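Local coordinates for protein putative fimbrium subunit Fim1C (PDB 4K4K) that is a putative component of the fimbrial tip, part of the surface filaments that mediate cell adhesion and biofilm formation in Bacteroides, at residues A[13-18]-A[38-43]; A[94-97]-A[101-104]; A[144-149]-A[218-223]; A[235-240]-A[249-254]. One frame throughout, in Å; residues are numbered along the deposited sequence.

Contact 1 of 4, residues A[13-18]-A[38-43]; sequences VALEAT and IGIYML
L15, A17 and I40 meet in a small, wholly apolar contact between strand 16-18, with the residue leading into it, and strand 37-44 facing it, buried in the fold. The two backbones do not pair: the nearest CA atoms, L15 with M42 and A17 with I40, are 9.4 Å apart, a spacing at which only side chains can bridge the gap, and no hydrogen bond crosses it. I40 supplies nearly all of one side. Its CG1 lies anti to the carbonyl carbon (chi1 -53°) and the chain runs on extended, which carries CD1 across to the other segment. There this methyl meets two partners, L15 CD2 at 3.9 Å from I40 CD1 and A17 CB at 4.0 Å from the same I40 CD1. L15 comes from the opposite direction, so the leucine and isoleucine reach toward each other tip to tip; the second branch of I40 also takes part, its CG2 lying 4.1 Å from L15 CD2. In L15, CG lies anti to the backbone N (chi1 170°), which sends the branched end toward I40; the further turn about CB-CG makes CD2 the methyl that touches. A17 has only a methyl group to offer, and the long arm of I40 makes up the distance. Aliphatic ends meeting between two layers, with no backbone pairing, are consistent with the β-sandwich-like architecture expected of a fimbrillin-like protein of the transthyretin clan. Around the contact, strand 16-18 runs parallel to strand 132-150, where V133 touches L15, while strand 37-44 lies between strands 47-57 and 84-90, which bring Y56 against I40 and F86 against L15.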
loop_
_atom_site.group_PDB
_atom_site.type_symbol
_atom_site.label_atom_id
_atom_site.label_comp_id
_atom_site.label_asym_id
_atom_site.label_seq_id
_atom_site.Cartn_x
_atom_site.Cartn_y
_atom_site.Cartn_z
ATOM N N VAL A 13 5.497 22.948 -22.758
ATOM C CA VAL A 13 4.455 21.953 -22.609
ATOM C C VAL A 13 4.672 21.198 -21.317
ATOM O O VAL A 13 5.663 20.488 -21.176
ATOM C CB VAL A 13 4.377 21.000 -23.842
ATOM C CG1 VAL A 13 3.285 19.950 -23.646
ATOM C CG2 VAL A 13 4.130 21.784 -25.137
ATOM N N ALA A 14 3.736 21.373 -20.370
ATOM C CA ALA A 14 3.797 20.729 -19.088
ATOM C C ALA A 14 3.235 19.314 -19.149
ATOM O O ALA A 14 2.316 19.025 -19.917
ATOM C CB ALA A 14 3.011 21.552 -18.081
ATOM N N LEU A 15 3.725 18.462 -18.267
ATOM C CA LEU A 15 3.172 17.125 -18.095
ATOM C C LEU A 15 1.688 17.219 -17.675
ATOM O O LEU A 15 1.336 18.020 -16.796
ATOM C CB LEU A 15 3.974 16.407 -16.993
ATOM C CG LEU A 15 3.392 15.072 -16.488
ATOM C CD1 LEU A 15 3.458 13.994 -17.585
ATOM C CD2 LEU A 15 4.152 14.617 -15.247
ATOM N N GLU A 16 0.823 16.392 -18.281
ATOM C CA GLU A 16 -0.587 16.325 -17.888
ATOM C C GLU A 16 -0.777 14.945 -17.248
ATOM O O GLU A 16 -0.987 13.948 -17.956
ATOM C CB GLU A 16 -1.530 16.548 -19.074
ATOM C CG GLU A 16 -1.415 17.940 -19.686
ATOM C CD GLU A 16 -2.254 18.199 -20.926
ATOM O OE1 GLU A 16 -3.131 17.367 -21.257
ATOM O OE2 GLU A 16 -2.027 19.251 -21.569
ATOM N N ALA A 17 -0.665 14.890 -15.924
ATOM C CA ALA A 17 -0.701 13.636 -15.186
ATOM C C ALA A 17 -2.060 13.302 -14.643
ATOM O O ALA A 17 -2.707 14.149 -14.033
ATOM C CB ALA A 17 0.301 13.678 -14.030
ATOM N N THR A 18 -2.448 12.020 -14.793
ATOM C CA THR A 18 -3.675 11.430 -14.227
ATOM C C THR A 18 -3.351 10.035 -13.671
ATOM O O THR A 18 -2.293 9.489 -13.969
ATOM C CB THR A 18 -4.793 11.327 -15.268
ATOM O OG1 THR A 18 -4.326 10.521 -16.366
ATOM C CG2 THR A 18 -5.283 12.688 -15.754
ATOM N N ILE A 38 1.978 12.430 -4.826
ATOM C CA ILE A 38 2.851 11.444 -5.473
ATOM C C ILE A 38 4.155 12.143 -5.861
ATOM O O ILE A 38 4.176 13.368 -5.994
ATOM C CB ILE A 38 2.173 10.765 -6.701
ATOM C CG1 ILE A 38 1.855 11.799 -7.820
ATOM C CG2 ILE A 38 0.881 10.036 -6.247
ATOM C CD1 ILE A 38 1.419 11.188 -9.160
ATOM N N GLY A 39 5.203 11.358 -6.049
ATOM C CA GLY A 39 6.484 11.860 -6.537
ATOM C C GLY A 39 6.645 11.366 -7.964
ATOM O O GLY A 39 6.468 10.175 -8.214
ATOM N N ILE A 40 6.933 12.254 -8.910
ATOM C CA ILE A 40 7.110 11.876 -10.325
ATOM C C ILE A 40 8.524 12.143 -10.740
ATOM O O ILE A 40 9.111 13.182 -10.357
ATOM C CB ILE A 40 6.113 12.653 -11.252
ATOM C CG1 ILE A 40 4.634 12.492 -10.763
ATOM C CG2 ILE A 40 6.265 12.237 -12.742
ATOM C CD1 ILE A 40 3.537 13.190 -11.654
ATOM N N TYR A 41 9.038 11.259 -11.604
ATOM C CA TYR A 41 10.335 11.429 -12.268
ATOM C C TYR A 41 10.138 11.375 -13.756
ATOM O O TYR A 41 9.427 10.481 -14.252
ATOM C CB TYR A 41 11.332 10.315 -11.896
ATOM C CG TYR A 41 11.782 10.304 -10.455
ATOM C CD1 TYR A 41 10.906 9.932 -9.435
ATOM C CD2 TYR A 41 13.118 10.518 -10.122
ATOM C CE1 TYR A 41 11.320 9.896 -8.101
ATOM C CE2 TYR A 41 13.558 10.440 -8.796
ATOM C CZ TYR A 41 12.655 10.124 -7.787
ATOM O OH TYR A 41 13.094 10.053 -6.493
HETATM N N MSE A 42 10.807 12.290 -14.464
HETATM C CA MSE A 42 10.899 12.229 -15.923
HETATM C C MSE A 42 12.297 11.697 -16.219
HETATM O O MSE A 42 13.275 12.265 -15.734
HETATM C CB MSE A 42 10.660 13.597 -16.583
HETATM C CG MSE A 42 10.871 13.541 -18.084
HETATM SE SE MSE A 42 10.250 15.208 -18.942
HETATM C CE MSE A 42 11.615 16.319 -18.379
ATOM N N LEU A 43 12.388 10.621 -16.989
ATOM C CA LEU A 43 13.646 9.917 -17.244
ATOM C C LEU A 43 14.073 9.968 -18.684
ATOM O O LEU A 43 13.246 9.825 -19.585
ATOM C CB LEU A 43 13.547 8.434 -16.836
ATOM C CG LEU A 43 13.054 8.140 -15.407
ATOM C CD1 LEU A 43 12.844 6.630 -15.211
ATOM C CD2 LEU A 43 14.068 8.697 -14.355
#

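Contact 2 of 4, residues A[94-97]-A[101-104]; sequences ETLA and VYTV
A97 and V101 form a single antiparallel bridge of the hydrogen-bonded kind, their CA atoms 4.8 Å apart and their peptide groups joined in both directions. A97 N donates to V101 O at 2.8 Å, with a bent N-H...O angle of 144°. The return bond, V101 N to A97 O, is 3.0 Å long and straighter at 168°. Only three residues separate the partners, so the pair closes a tight β-hairpin-like turn at the protein surface, where the loop after strand 84-90 doubles back into strand 101-105. A97 CB lies 4.1 Å from V101 CB and 4.2 Å from T103 CG2, so the small methyl touches two residues that alternate along the strand. L96 packs against the residue between them: its CD2 approaches Y102 CB at 4.1 Å and meets the aromatic ring obliquely. The CB of Y102 points away from the loop, yet L96 CD2 still reaches it and the near side of the ring, where it lies 4.2 Å from Y102 CD2. The leucine methyl thus spans the base of the tyrosine side chain and the start of its ring, and L96 CB also rests 3.6 Å from V101 O, beside the bridge. R93 makes a cation-pi contact with Y102 and also hydrogen-bonds T103 O through NH1, while strand 164-177 pairs with strand 101-105 through backbone bonds between Y102 and Y176.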
loop_
_atom_site.group_PDB
_atom_site.type_symbol
_atom_site.label_atom_id
_atom_site.label_comp_id
_atom_site.label_asym_id
_atom_site.label_seq_id
_atom_site.Cartn_x
_atom_site.Cartn_y
_atom_site.Cartn_z
ATOM N N GLU A 94 9.366 14.087 0.872
ATOM C CA GLU A 94 10.184 15.235 0.483
ATOM C C GLU A 94 11.637 14.823 0.265
ATOM O O GLU A 94 12.253 15.261 -0.711
ATOM C CB GLU A 94 10.079 16.344 1.553
ATOM C CG GLU A 94 10.778 17.653 1.192
ATOM C CD GLU A 94 10.376 18.351 -0.097
ATOM O OE1 GLU A 94 9.159 18.510 -0.349
ATOM O OE2 GLU A 94 11.291 18.768 -0.843
ATOM N N THR A 95 12.165 13.957 1.134
ATOM C CA THR A 95 13.538 13.475 1.010
ATOM C C THR A 95 13.534 11.944 1.012
ATOM O O THR A 95 13.057 11.324 1.953
ATOM C CB THR A 95 14.438 14.042 2.137
ATOM O OG1 THR A 95 14.322 15.467 2.160
ATOM C CG2 THR A 95 15.916 13.671 1.949
ATOM N N LEU A 96 14.064 11.360 -0.058
ATOM C CA LEU A 96 14.203 9.914 -0.164
ATOM C C LEU A 96 15.611 9.538 0.267
ATOM O O LEU A 96 16.487 10.407 0.316
ATOM C CB LEU A 96 13.925 9.461 -1.609
ATOM C CG LEU A 96 12.451 9.511 -2.021
ATOM C CD1 LEU A 96 12.312 9.363 -3.522
ATOM C CD2 LEU A 96 11.607 8.425 -1.281
ATOM N N ALA A 97 15.843 8.267 0.578
ATOM C CA ALA A 97 17.201 7.828 0.899
ATOM C C ALA A 97 18.017 7.843 -0.386
ATOM O O ALA A 97 17.461 7.706 -1.502
ATOM C CB ALA A 97 17.184 6.438 1.532
ATOM N N VAL A 101 15.521 5.999 -2.965
ATOM C CA VAL A 101 15.031 4.830 -2.229
ATOM C C VAL A 101 14.023 5.240 -1.163
ATOM O O VAL A 101 14.299 6.098 -0.323
ATOM C CB VAL A 101 16.211 4.021 -1.615
ATOM C CG1 VAL A 101 15.720 2.863 -0.737
ATOM C CG2 VAL A 101 17.153 3.508 -2.725
ATOM N N TYR A 102 12.872 4.577 -1.205
ATOM C CA TYR A 102 11.776 4.711 -0.251
ATOM C C TYR A 102 11.986 3.649 0.827
ATOM O O TYR A 102 12.105 2.455 0.507
ATOM C CB TYR A 102 10.440 4.528 -0.972
ATOM C CG TYR A 102 9.234 4.736 -0.090
ATOM C CD1 TYR A 102 8.814 3.743 0.791
ATOM C CD2 TYR A 102 8.490 5.915 -0.153
ATOM C CE1 TYR A 102 7.688 3.913 1.592
ATOM C CE2 TYR A 102 7.348 6.092 0.647
ATOM C CZ TYR A 102 6.949 5.079 1.511
ATOM O OH TYR A 102 5.809 5.172 2.294
ATOM N N THR A 103 12.070 4.081 2.096
ATOM C CA THR A 103 12.277 3.159 3.228
ATOM C C THR A 103 10.914 2.882 3.852
ATOM O O THR A 103 10.194 3.816 4.196
ATOM C CB THR A 103 13.306 3.717 4.230
ATOM O OG1 THR A 103 12.905 5.035 4.608
ATOM C CG2 THR A 103 14.723 3.781 3.645
ATOM N N VAL A 104 10.526 1.602 3.898
ATOM C CA VAL A 104 9.252 1.131 4.429
ATOM C C VAL A 104 9.408 0.778 5.898
ATOM O O VAL A 104 10.325 0.032 6.235
ATOM C CB VAL A 104 8.746 -0.140 3.643
ATOM C CG1 VAL A 104 7.469 -0.713 4.242
ATOM C CG2 VAL A 104 8.559 0.127 2.145
#

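Contact 3 of 4, residues A[144-149]-A[218-223]; sequences LDITIK and LTFTVP
I146 and L218 touch methyl to methyl, their CD1 atoms 4.0 Å apart as the two side chains reach toward each other tip to tip. Beside this pair stands the ring of F220, which takes two isoleucines at the same ring atom: I146 CG2 lies 4.2 Å from F220 CE2, at the ring edge and near its plane, and I148 CG1 lies 4.3 Å from F220 CE2, arriving obliquely. I146 thus uses both its branches. With CG1 anti to the carbonyl carbon (chi1 -65°), its longer arm goes to the leucine, while CG2 is left to meet the phenylalanine. All four side chains are buried, and the contact is purely apolar, with no hydrogen bond between the segments. The backbones explain this: the strand axes come no closer than 11.4 Å and run at 39° to each other, the spacing and moderate twist of two layers packed face to face in a β-sandwich. Alternation along each strand sets I146 and I148 against L218 and F220, while T147 and T219 fall on the far faces of their strands. Further out, I253 touches both I146 and F220, W232 lies on L218, and V165 and L160 on I148. Strand 132-150 is flanked by strand 202-207, antiparallel, and strand 247-256, parallel, whereas strand 217-222 sits antiparallel between strands 164-177 and 228-233.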
loop_
_atom_site.group_PDB
_atom_site.type_symbol
_atom_site.label_atom_id
_atom_site.label_comp_id
_atom_site.label_asym_id
_atom_site.label_seq_id
_atom_site.Cartn_x
_atom_site.Cartn_y
_atom_site.Cartn_z
ATOM N N LEU A 144 -4.210 -6.964 4.782
ATOM C CA LEU A 144 -4.971 -7.965 5.550
ATOM C C LEU A 144 -6.315 -7.348 5.885
ATOM O O LEU A 144 -6.358 -6.232 6.406
ATOM C CB LEU A 144 -4.241 -8.416 6.827
ATOM C CG LEU A 144 -2.788 -8.909 6.667
ATOM C CD1 LEU A 144 -2.218 -9.339 8.014
ATOM C CD2 LEU A 144 -2.671 -10.036 5.622
ATOM N N ASP A 145 -7.410 -8.061 5.573
ATOM C CA ASP A 145 -8.771 -7.591 5.794
ATOM C C ASP A 145 -9.474 -8.688 6.582
ATOM O O ASP A 145 -9.689 -9.774 6.058
ATOM C CB ASP A 145 -9.441 -7.298 4.433
ATOM C CG ASP A 145 -10.812 -6.642 4.517
ATOM O OD1 ASP A 145 -11.662 -7.129 5.296
ATOM O OD2 ASP A 145 -11.073 -5.712 3.732
ATOM N N ILE A 146 -9.761 -8.426 7.853
ATOM C CA ILE A 146 -10.323 -9.437 8.741
ATOM C C ILE A 146 -11.720 -9.047 9.195
ATOM O O ILE A 146 -11.954 -7.920 9.642
ATOM C CB ILE A 146 -9.334 -9.639 9.934
ATOM C CG1 ILE A 146 -7.988 -10.223 9.418
ATOM C CG2 ILE A 146 -9.935 -10.490 11.079
ATOM C CD1 ILE A 146 -6.822 -10.024 10.287
ATOM N N THR A 147 -12.653 -10.010 9.094
ATOM C CA THR A 147 -14.010 -9.840 9.583
ATOM C C THR A 147 -14.187 -10.852 10.699
ATOM O O THR A 147 -13.880 -12.029 10.506
ATOM C CB THR A 147 -15.023 -10.023 8.441
ATOM O OG1 THR A 147 -14.666 -9.141 7.385
ATOM C CG2 THR A 147 -16.447 -9.732 8.865
ATOM N N ILE A 148 -14.655 -10.404 11.862
ATOM C CA ILE A 148 -14.878 -11.294 12.997
ATOM C C ILE A 148 -16.373 -11.514 13.204
ATOM O O ILE A 148 -17.142 -10.561 13.174
ATOM C CB ILE A 148 -14.210 -10.698 14.276
ATOM C CG1 ILE A 148 -12.675 -10.566 14.109
ATOM C CG2 ILE A 148 -14.582 -11.469 15.552
ATOM C CD1 ILE A 148 -12.089 -9.460 15.006
ATOM N N LYS A 149 -16.789 -12.764 13.448
ATOM C CA LYS A 149 -18.177 -13.026 13.818
ATOM C C LYS A 149 -18.233 -14.131 14.864
ATOM O O LYS A 149 -17.338 -14.968 14.943
ATOM C CB LYS A 149 -19.067 -13.362 12.603
ATOM C CG LYS A 149 -18.627 -14.548 11.759
ATOM C CD LYS A 149 -19.513 -14.667 10.525
ATOM C CE LYS A 149 -19.256 -15.937 9.758
ATOM N NZ LYS A 149 -19.992 -15.965 8.464
ATOM N N LEU A 218 -2.334 -15.211 14.003
ATOM C CA LEU A 218 -3.250 -14.145 14.384
ATOM C C LEU A 218 -3.670 -14.397 15.824
ATOM O O LEU A 218 -4.034 -15.533 16.156
ATOM C CB LEU A 218 -4.505 -14.082 13.488
ATOM C CG LEU A 218 -4.346 -13.738 12.025
ATOM C CD1 LEU A 218 -5.706 -13.673 11.357
ATOM C CD2 LEU A 218 -3.615 -12.392 11.829
ATOM N N THR A 219 -3.627 -13.365 16.681
ATOM C CA THR A 219 -4.083 -13.497 18.071
ATOM C C THR A 219 -5.326 -12.640 18.235
ATOM O O THR A 219 -5.305 -11.450 17.916
ATOM C CB THR A 219 -2.979 -13.156 19.101
ATOM O OG1 THR A 219 -1.904 -14.081 18.917
ATOM C CG2 THR A 219 -3.471 -13.246 20.569
ATOM N N PHE A 220 -6.407 -13.246 18.741
ATOM C CA PHE A 220 -7.655 -12.552 19.017
ATOM C C PHE A 220 -7.851 -12.514 20.515
ATOM O O PHE A 220 -8.026 -13.577 21.108
ATOM C CB PHE A 220 -8.851 -13.272 18.347
ATOM C CG PHE A 220 -8.678 -13.432 16.861
ATOM C CD1 PHE A 220 -8.050 -14.559 16.333
ATOM C CD2 PHE A 220 -9.096 -12.436 15.989
ATOM C CE1 PHE A 220 -7.847 -14.684 14.957
ATOM C CE2 PHE A 220 -8.884 -12.556 14.617
ATOM C CZ PHE A 220 -8.252 -13.675 14.116
ATOM N N THR A 221 -7.803 -11.319 21.131
ATOM C CA THR A 221 -8.010 -11.161 22.579
ATOM C C THR A 221 -9.446 -10.692 22.767
ATOM O O THR A 221 -9.781 -9.596 22.311
ATOM C CB THR A 221 -6.966 -10.195 23.165
ATOM O OG1 THR A 221 -5.671 -10.536 22.662
ATOM C CG2 THR A 221 -6.961 -10.186 24.696
ATOM N N VAL A 222 -10.286 -11.520 23.389
ATOM C CA VAL A 222 -11.692 -11.238 23.588
ATOM C C VAL A 222 -11.940 -10.780 25.035
ATOM O O VAL A 222 -11.879 -11.600 25.948
ATOM C CB VAL A 222 -12.549 -12.475 23.213
ATOM C CG1 VAL A 222 -14.033 -12.149 23.279
ATOM C CG2 VAL A 222 -12.176 -13.007 21.819
ATOM N N PRO A 223 -12.250 -9.482 25.251
ATOM C CA PRO A 223 -12.488 -8.998 26.630
ATOM C C PRO A 223 -13.676 -9.672 27.313
ATOM O O PRO A 223 -13.597 -9.966 28.509
ATOM C CB PRO A 223 -12.736 -7.500 26.451
ATOM C CG PRO A 223 -12.214 -7.165 25.121
ATOM C CD PRO A 223 -12.366 -8.387 24.271
#

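Contact 4 of 4, residues A[235-240]-A[249-254]; sequences NSAAQS and YLYTIT
S240 and Y251 share the polar bond of this contact, a hydrogen bond of 2.8 Å between S240 OG and Y251 OH in which either hydroxyl could be the donor. The serine oxygen lies at the edge of the tyrosine ring, in its plane. S240 OG also makes a weak bond to V234 O. A second polar link is less direct: one water hydrogen-bonds to Y249 OH at 2.6 Å and donates weakly to Q239 O. Y249 OH is further bonded to V244 N, so its hydroxyl has a backbone partner besides the water.

Apolar and ring-edge packing accompanies these bonds. Q239 O approaches Y249 CE2 at 3.2 Å, in the ring plane, where the slightly positive aromatic C-H edge can face the carbonyl oxygen. S240 CB lies obliquely against the same ring, 3.7 Å from Y249 CD2, and A237 CB meets Y251 CE1 at 4.2 Å. Through these contacts Y249 and Y251 hold the loop between strands 228-233 and 247-256 against the latter strand. A phenylalanine in place of Y251 would probably cost S240 OG its 2.8 Å partner, with the weak bond to V234 O remaining. W232 and F243 pack round the Y251 ring, and strand 247-256 itself runs between strand 132-150, its parallel neighbour, and antiparallel strand 259-268.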
loop_
_atom_site.group_PDB
_atom_site.type_symbol
_atom_site.label_atom_id
_atom_site.label_comp_id
_atom_site.label_asym_id
_atom_site.label_seq_id
_atom_site.Cartn_x
_atom_site.Cartn_y
_atom_site.Cartn_z
ATOM N N ASN A 235 -0.475 -19.851 8.209
ATOM C CA ASN A 235 -0.056 -20.849 7.218
ATOM C C ASN A 235 -1.069 -22.026 7.080
ATOM O O ASN A 235 -1.023 -22.743 6.078
ATOM C CB ASN A 235 1.344 -21.370 7.559
ATOM C CG ASN A 235 2.028 -22.078 6.414
ATOM O OD1 ASN A 235 2.484 -21.461 5.442
ATOM N ND2 ASN A 235 2.084 -23.397 6.497
ATOM N N SER A 236 -2.023 -22.166 8.020
ATOM C CA SER A 236 -3.023 -23.233 7.916
ATOM C C SER A 236 -4.121 -22.873 6.888
ATOM O O SER A 236 -4.851 -23.766 6.456
ATOM C CB SER A 236 -3.623 -23.560 9.282
ATOM O OG SER A 236 -4.551 -22.575 9.703
ATOM N N ALA A 237 -4.213 -21.585 6.464
ATOM C CA ALA A 237 -5.202 -21.169 5.471
ATOM C C ALA A 237 -4.768 -21.607 4.084
ATOM O O ALA A 237 -3.569 -21.580 3.771
ATOM C CB ALA A 237 -5.413 -19.665 5.504
ATOM N N ALA A 238 -5.745 -21.996 3.249
ATOM C CA ALA A 238 -5.498 -22.451 1.883
ATOM C C ALA A 238 -4.954 -21.332 1.014
ATOM O O ALA A 238 -4.041 -21.572 0.225
ATOM C CB ALA A 238 -6.781 -22.995 1.269
ATOM N N GLN A 239 -5.475 -20.100 1.190
ATOM C CA GLN A 239 -5.091 -18.971 0.346
ATOM C C GLN A 239 -3.849 -18.195 0.820
ATOM O O GLN A 239 -3.439 -17.261 0.113
ATOM C CB GLN A 239 -6.270 -17.984 0.202
ATOM C CG GLN A 239 -7.556 -18.546 -0.399
ATOM C CD GLN A 239 -7.354 -19.407 -1.619
ATOM O OE1 GLN A 239 -6.714 -19.019 -2.602
ATOM N NE2 GLN A 239 -7.904 -20.601 -1.573
ATOM N N SER A 240 -3.247 -18.544 1.980
ATOM C CA SER A 240 -2.103 -17.756 2.456
ATOM C C SER A 240 -0.911 -18.576 2.989
ATOM O O SER A 240 -0.494 -18.391 4.127
ATOM C CB SER A 240 -2.551 -16.737 3.507
ATOM O OG SER A 240 -3.001 -17.330 4.714
ATOM N N TYR A 249 -5.577 -10.162 1.440
ATOM C CA TYR A 249 -5.971 -11.431 2.076
ATOM C C TYR A 249 -7.155 -11.132 2.943
ATOM O O TYR A 249 -7.078 -10.269 3.827
ATOM C CB TYR A 249 -4.804 -12.063 2.878
ATOM C CG TYR A 249 -3.687 -12.519 1.953
ATOM C CD1 TYR A 249 -2.729 -11.619 1.487
ATOM C CD2 TYR A 249 -3.640 -13.829 1.474
ATOM C CE1 TYR A 249 -1.742 -12.015 0.580
ATOM C CE2 TYR A 249 -2.642 -14.241 0.585
ATOM C CZ TYR A 249 -1.699 -13.327 0.131
ATOM O OH TYR A 249 -0.714 -13.694 -0.764
ATOM N N LEU A 250 -8.284 -11.767 2.627
ATOM C CA LEU A 250 -9.524 -11.556 3.348
ATOM C C LEU A 250 -9.789 -12.753 4.216
ATOM O O LEU A 250 -9.857 -13.874 3.717
ATOM C CB LEU A 250 -10.700 -11.300 2.378
ATOM C CG LEU A 250 -10.537 -10.070 1.489
ATOM C CD1 LEU A 250 -10.042 -10.461 0.121
ATOM C CD2 LEU A 250 -11.837 -9.305 1.395
ATOM N N TYR A 251 -9.885 -12.525 5.530
ATOM C CA TYR A 251 -10.171 -13.617 6.456
ATOM C C TYR A 251 -11.486 -13.387 7.149
ATOM O O TYR A 251 -11.730 -12.288 7.653
ATOM C CB TYR A 251 -9.064 -13.774 7.523
ATOM C CG TYR A 251 -7.682 -14.047 6.970
ATOM C CD1 TYR A 251 -7.316 -15.326 6.552
ATOM C CD2 TYR A 251 -6.710 -13.048 6.938
ATOM C CE1 TYR A 251 -6.035 -15.591 6.072
ATOM C CE2 TYR A 251 -5.430 -13.298 6.442
ATOM C CZ TYR A 251 -5.096 -14.574 6.024
ATOM O OH TYR A 251 -3.834 -14.831 5.552
ATOM N N THR A 252 -12.328 -14.433 7.212
ATOM C CA THR A 252 -13.558 -14.403 8.004
ATOM C C THR A 252 -13.298 -15.320 9.184
ATOM O O THR A 252 -13.066 -16.522 9.005
ATOM C CB THR A 252 -14.813 -14.746 7.207
ATOM O OG1 THR A 252 -14.963 -13.804 6.143
ATOM C CG2 THR A 252 -16.076 -14.719 8.088
ATOM N N ILE A 253 -13.300 -14.740 10.387
ATOM C CA ILE A 253 -13.012 -15.461 11.617
ATOM C C ILE A 253 -14.297 -15.747 12.360
ATOM O O ILE A 253 -15.001 -14.810 12.730
ATOM C CB ILE A 253 -12.040 -14.624 12.515
ATOM C CG1 ILE A 253 -10.922 -13.891 11.713
ATOM C CG2 ILE A 253 -11.535 -15.408 13.738
ATOM C CD1 ILE A 253 -9.847 -14.697 11.153
ATOM N N THR A 254 -14.598 -17.025 12.594
ATOM C CA THR A 254 -15.751 -17.384 13.403
ATOM C C THR A 254 -15.229 -17.813 14.773
ATOM O O THR A 254 -14.517 -18.816 14.885
ATOM C CB THR A 254 -16.638 -18.456 12.739
ATOM O OG1 THR A 254 -17.026 -17.999 11.446
ATOM C CG2 THR A 254 -17.893 -18.744 13.570
HETATM O O HOH W 1 -1.109 -16.020 -1.919
#

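Overall arrangement
The contacts follow one another along the chain without overlapping and fall in two groups on opposite sides of the centre of an elongated, all-β molecule. Contacts 1 and 2 have centres 19 Å apart and touch where Y41 meets L96; contacts 3 and 4 have centres 12 Å apart, and about 41 Å separates the centres of contacts 1 and 3. The latter pair, contacts 3 and 4, is joined through neighbouring strands 132-150 and 247-256, with probable backbone bonds from Y251 N to D145 O and from I253 N to T147 O. Strand 132-150 also pairs with strand 16-18 of contact 1, and so runs through both regions; the protein may form part of the fimbrial tip.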